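Local coordinates for extracellular solute-binding protein (Conexibacter woesei, PDB 4P98) that probably binds a small solute, perhaps a nucleoside as in PnrA-like relatives of the BMP lipoprotein family, for uptake by an ABC transporter, at residues I24-T29 with G83-E88; P89-A94 with P116-W121. All coordinates share one frame; numbering follows the deposited sequence. Where two conformers were deposited one is given.

Interaction 1 (I24-T29 with G83-E88); sequences IASGQT and GIDVSE
V86 turns CG1 anti to its own backbone N (chi1 -167°), which spreads its two methyls between I24 and S26 of the facing segment. CG1 reaches the end of strand 22-25, meeting I24 CG2 at 3.9 Å, and the two side chains cross at about a right angle. The other methyl, V86 CG2, rests on the backbone at S26, 3.9 Å from S26 CA. I24 offers only its short branch here; the longer branch leads away from V86, and the side chain also packs on V67, I68 and F71 of helix 61-73. This is the C-terminal edge of a parallel sheet in a Rossmann-like lobe, where strands 22-25 and 78-82 lie side by side and each runs out into a loop or helix start. G83 makes the turn into helix 84-94 with phi 117°, and its CA comes within 4.4 Å of S26 CB; a CB on G83 would collide with that carbon. In one of two conformers of S26, OG stands 3.8 Å from D85 OD2, with no hydrogen bond between them. An alanine in place of V86 would remove both methyls and is likely to open a gap between I24 CG2 and the helix and strip the S26 backbone of this contact.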
loop_
_atom_site.group_PDB
_atom_site.type_symbol
_atom_site.label_atom_id
_atom_site.label_comp_id
_atom_site.label_asym_id
_atom_site.label_seq_id
_atom_site.Cartn_x
_atom_site.Cartn_y
_atom_site.Cartn_z
ATOM N N ILE A 24 -1.472 1.470 16.185
ATOM C CA ILE A 24 -0.776 2.747 16.283
ATOM C C ILE A 24 -0.261 3.095 14.887
ATOM O O ILE A 24 0.711 2.507 14.429
ATOM C CB ILE A 24 0.424 2.657 17.249
ATOM C CG1 ILE A 24 0.027 2.035 18.597
ATOM C CG2 ILE A 24 1.069 4.022 17.426
ATOM C CD1 ILE A 24 -1.166 2.688 19.248
ATOM N N ALA A 25 -0.914 4.048 14.223
ATOM C CA ALA A 25 -0.619 4.374 12.830
ATOM C C ALA A 25 0.321 5.555 12.724
ATOM O O ALA A 25 0.212 6.523 13.489
ATOM C CB ALA A 25 -1.893 4.654 12.063
ATOM N N SER A 26 1.228 5.464 11.753
ATOM C CA SER A 26 2.224 6.489 11.492
ATOM C C SER A 26 1.564 7.802 11.061
ATOM O O SER A 26 1.956 8.875 11.503
ATOM C CB SER A 26 3.168 5.986 10.396
ATOM O OG SER A 26 4.181 6.921 10.092
ATOM N N GLY A 27 0.553 7.693 10.204
ATOM C CA GLY A 27 -0.158 8.855 9.659
ATOM C C GLY A 27 -1.645 8.829 9.920
ATOM O O GLY A 27 -2.092 8.277 10.919
ATOM N N GLN A 28 -2.401 9.436 9.011
ATOM C CA GLN A 28 -3.834 9.621 9.163
ATOM C C GLN A 28 -4.595 8.530 8.419
ATOM O O GLN A 28 -4.365 8.303 7.223
ATOM C CB GLN A 28 -4.258 10.995 8.613
ATOM C CG GLN A 28 -3.474 12.188 9.170
ATOM C CD GLN A 28 -3.631 12.340 10.663
ATOM O OE1 GLN A 28 -2.646 12.411 11.412
ATOM N NE2 GLN A 28 -4.871 12.375 11.114
ATOM N N THR A 29 -5.523 7.882 9.114
ATOM C CA THR A 29 -6.295 6.780 8.534
ATOM C C THR A 29 -7.343 7.229 7.511
ATOM O O THR A 29 -7.920 6.395 6.828
ATOM C CB THR A 29 -6.957 5.903 9.617
ATOM O OG1 THR A 29 -7.824 6.699 10.433
ATOM C CG2 THR A 29 -5.892 5.233 10.486
ATOM N N GLY A 83 3.669 1.072 10.141
ATOM C CA GLY A 83 4.611 1.969 9.474
ATOM C C GLY A 83 5.993 1.895 10.089
ATOM O O GLY A 83 6.132 1.774 11.304
ATOM N N ILE A 84 7.020 1.980 9.249
ATOM C CA ILE A 84 8.407 1.848 9.703
ATOM C C ILE A 84 8.775 2.889 10.782
ATOM O O ILE A 84 9.564 2.606 11.681
ATOM C CB ILE A 84 9.383 1.867 8.485
ATOM C CG1 ILE A 84 10.796 1.415 8.890
ATOM C CG2 ILE A 84 9.373 3.227 7.787
ATOM C CD1 ILE A 84 11.774 1.254 7.718
ATOM N N ASP A 85 8.170 4.073 10.724
ATOM C CA ASP A 85 8.465 5.132 11.708
ATOM C C ASP A 85 8.046 4.755 13.135
ATOM O O ASP A 85 8.580 5.289 14.098
ATOM C CB ASP A 85 7.804 6.451 11.304
ATOM C CG ASP A 85 8.430 7.077 10.062
ATOM O OD1 ASP A 85 9.564 6.716 9.692
ATOM O OD2 ASP A 85 7.768 7.944 9.450
ATOM N N VAL A 86 7.104 3.826 13.262
ATOM C CA VAL A 86 6.618 3.357 14.558
ATOM C C VAL A 86 7.352 2.083 14.999
ATOM O O VAL A 86 7.182 1.623 16.128
ATOM C CB VAL A 86 5.089 3.109 14.492
ATOM C CG1 VAL A 86 4.488 2.918 15.875
ATOM C CG2 VAL A 86 4.403 4.276 13.793
ATOM N N SER A 87 8.202 1.528 14.140
ATOM C CA SER A 87 8.799 0.204 14.421
ATOM C C SER A 87 9.735 0.228 15.621
ATOM O O SER A 87 9.684 -0.652 16.472
ATOM C CB SER A 87 9.509 -0.372 13.195
ATOM O OG SER A 87 10.574 0.438 12.764
ATOM N N GLU A 88 10.587 1.239 15.700
ATOM C CA GLU A 88 11.542 1.282 16.794
ATOM C C GLU A 88 10.854 1.409 18.168
ATOM O O GLU A 88 11.187 0.669 19.090
ATOM C CB GLU A 88 12.607 2.366 16.544
ATOM C CG GLU A 88 13.871 2.186 17.354
ATOM C CD GLU A 88 14.421 0.774 17.288
ATOM O OE1 GLU A 88 14.645 0.269 16.159
ATOM O OE2 GLU A 88 14.607 0.170 18.373
#

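Interaction 2 (P89-A94 with P116-W121)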
loop_
_atom_site.group_PDB
_atom_site.type_symbol
_atom_site.label_atom_id
_atom_site.label_comp_id
_atom_site.label_asym_id
_atom_site.label_seq_id
_atom_site.Cartn_x
_atom_site.Cartn_y
_atom_site.Cartn_z
ATOM N N PRO A 89 9.867 2.309 18.308
ATOM C CA PRO A 89 9.106 2.359 19.569
ATOM C C PRO A 89 8.451 1.028 19.926
ATOM O O PRO A 89 8.490 0.613 21.090
ATOM C CB PRO A 89 8.036 3.412 19.302
ATOM C CG PRO A 89 8.552 4.237 18.193
ATOM C CD PRO A 89 9.599 3.479 17.450
ATOM N N ILE A 90 7.858 0.355 18.939
ATOM C CA ILE A 90 7.304 -0.970 19.188
ATOM C C ILE A 90 8.369 -1.902 19.754
ATOM O O ILE A 90 8.142 -2.552 20.767
ATOM C CB ILE A 90 6.698 -1.617 17.930
ATOM C CG1 ILE A 90 5.408 -0.913 17.521
ATOM C CG2 ILE A 90 6.450 -3.112 18.165
ATOM C CD1 ILE A 90 4.214 -1.256 18.393
ATOM N N LEU A 91 9.536 -1.957 19.121
ATOM C CA LEU A 91 10.564 -2.903 19.560
ATOM C C LEU A 91 11.072 -2.601 20.972
ATOM O O LEU A 91 11.363 -3.515 21.725
ATOM C CB LEU A 91 11.738 -2.940 18.585
ATOM C CG LEU A 91 11.392 -3.360 17.156
ATOM C CD1 LEU A 91 12.602 -3.168 16.275
ATOM C CD2 LEU A 91 10.950 -4.807 17.122
ATOM N N ARG A 92 11.166 -1.321 21.325
ATOM C CA ARG A 92 11.645 -0.923 22.651
ATOM C C ARG A 92 10.660 -1.294 23.760
ATOM O O ARG A 92 11.052 -1.862 24.786
ATOM C CB ARG A 92 11.925 0.583 22.687
ATOM C CG ARG A 92 13.009 1.055 21.724
ATOM C CD ARG A 92 13.306 2.520 21.977
ATOM N NE ARG A 92 13.933 2.634 23.282
ATOM C CZ ARG A 92 15.231 2.483 23.506
ATOM N NH1 ARG A 92 16.072 2.266 22.499
ATOM N NH2 ARG A 92 15.693 2.568 24.743
ATOM N N VAL A 93 9.384 -0.989 23.542
ATOM C CA VAL A 93 8.360 -1.246 24.546
ATOM C C VAL A 93 8.119 -2.748 24.688
ATOM O O VAL A 93 7.889 -3.228 25.791
ATOM C CB VAL A 93 7.060 -0.469 24.254
ATOM C CG1 VAL A 93 5.984 -0.777 25.284
ATOM C CG2 VAL A 93 7.350 1.025 24.258
ATOM N N ALA A 94 8.211 -3.490 23.585
ATOM C CA ALA A 94 8.074 -4.945 23.634
ATOM C C ALA A 94 8.952 -5.591 24.714
ATOM O O ALA A 94 8.506 -6.515 25.390
ATOM C CB ALA A 94 8.370 -5.569 22.268
ATOM N N PRO A 116 11.270 -11.921 21.181
ATOM C CA PRO A 116 10.427 -13.125 21.130
ATOM C C PRO A 116 8.932 -12.858 21.069
ATOM O O PRO A 116 8.173 -13.752 20.710
ATOM C CB PRO A 116 10.755 -13.854 22.441
ATOM C CG PRO A 116 12.066 -13.298 22.886
ATOM C CD PRO A 116 12.075 -11.872 22.418
ATOM N N ASN A 117 8.508 -11.653 21.446
ATOM C CA ASN A 117 7.097 -11.307 21.460
ATOM C C ASN A 117 6.676 -10.322 20.375
ATOM O O ASN A 117 5.617 -9.698 20.491
ATOM C CB ASN A 117 6.672 -10.783 22.846
ATOM C CG ASN A 117 7.415 -9.522 23.271
ATOM O OD1 ASN A 117 8.528 -9.247 22.810
ATOM N ND2 ASN A 117 6.816 -8.769 24.195
ATOM N N VAL A 118 7.471 -10.207 19.312
ATOM C CA VAL A 118 7.135 -9.314 18.217
ATOM C C VAL A 118 7.109 -10.076 16.893
ATOM O O VAL A 118 8.022 -10.837 16.604
ATOM C CB VAL A 118 8.148 -8.145 18.101
ATOM C CG1 VAL A 118 7.672 -7.138 17.072
ATOM C CG2 VAL A 118 8.374 -7.478 19.462
ATOM N N ASP A 119 6.043 -9.883 16.121
ATOM C CA ASP A 119 5.981 -10.306 14.719
ATOM C C ASP A 119 6.268 -9.088 13.832
ATOM O O ASP A 119 5.861 -7.956 14.139
ATOM C CB ASP A 119 4.581 -10.853 14.371
ATOM C CG ASP A 119 4.296 -12.252 14.923
ATOM O OD1 ASP A 119 5.177 -12.895 15.547
ATOM O OD2 ASP A 119 3.146 -12.721 14.696
ATOM N N GLY A 120 6.964 -9.314 12.722
ATOM C CA GLY A 120 7.291 -8.257 11.780
ATOM C C GLY A 120 6.780 -8.512 10.375
ATOM O O GLY A 120 6.485 -9.658 10.001
ATOM N N TRP A 121 6.665 -7.445 9.588
ATOM C CA TRP A 121 6.331 -7.595 8.178
ATOM C C TRP A 121 6.942 -6.513 7.310
ATOM O O TRP A 121 7.382 -5.451 7.795
ATOM C CB TRP A 121 4.812 -7.699 7.962
ATOM C CG TRP A 121 4.039 -6.447 8.306
ATOM C CD1 TRP A 121 3.557 -6.090 9.541
ATOM C CD2 TRP A 121 3.652 -5.402 7.404
ATOM N NE1 TRP A 121 2.897 -4.883 9.453
ATOM C CE2 TRP A 121 2.957 -4.437 8.155
ATOM C CE3 TRP A 121 3.843 -5.182 6.031
ATOM C CZ2 TRP A 121 2.442 -3.262 7.580
ATOM C CZ3 TRP A 121 3.319 -4.013 5.460
ATOM C CH2 TRP A 121 2.627 -3.074 6.237
#
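Helix 89-94 and strand 118-121 run almost antiparallel, their short axes at 166° and 10.1 Å apart at closest approach, so that A94 comes level with N117, just before the strand. V118 is the side chain that fills the interval. Its two methyls part toward different places on the helix: CG2 presses on A94 CB at 3.4 Å, tighter than usual for two carbons, while CG1 lies 4.0 Å from L91 CD2. The L91 side chain runs roughly perpendicular to that of V118, and I90 adds a looser touch through its CG2. A larger side chain at A94 would probably have little room against V118 CG2.

Beside this apolar patch, N117 supplies a polar tie. Its ND2 donates to A94 O at 3.1 Å in a nearly straight bond (168°), with the acceptor close to the plane of the amide but the donor tilted 34° from the carbonyl plane of A94. The same nitrogen also bonds to V100 O, so the amide joins the later part of helix 84-94 to the segment leading into strand 101-105, and two acceptors help fix its rotation. N117 OD1 lies 3.7 Å from A94 CB.

The arrangement is the helix-on-sheet layer of an alpha/beta lobe: F102 of strand 101-105 packs against I90, A94 and N117, I68 of helix 61-73 touches I90, and R113 and P115 border L91 where the chain returns to strand 118-123.

Interactions 1 and 2 use successive halves of one helix, 84-94, and their centres lie 13 Å apart. They follow in series along the chain: interaction 1 closes when G83-E88 returns to the strand at I24, and P89-A94 then opens interaction 2, completed at strand 118-123. Both reach the same six-stranded parallel sheet, but at different strands, with 78-82 and 101-105 lying between 22-25 and 118-123. The start of the helix thus meets the carboxyl end of one strand, and its later part the beginning of another. One helix thus packs on the sheet and touches two strands that are not neighbours in it, holding together parts of one lobe in a two-lobed architecture known from periplasmic-type binding proteins.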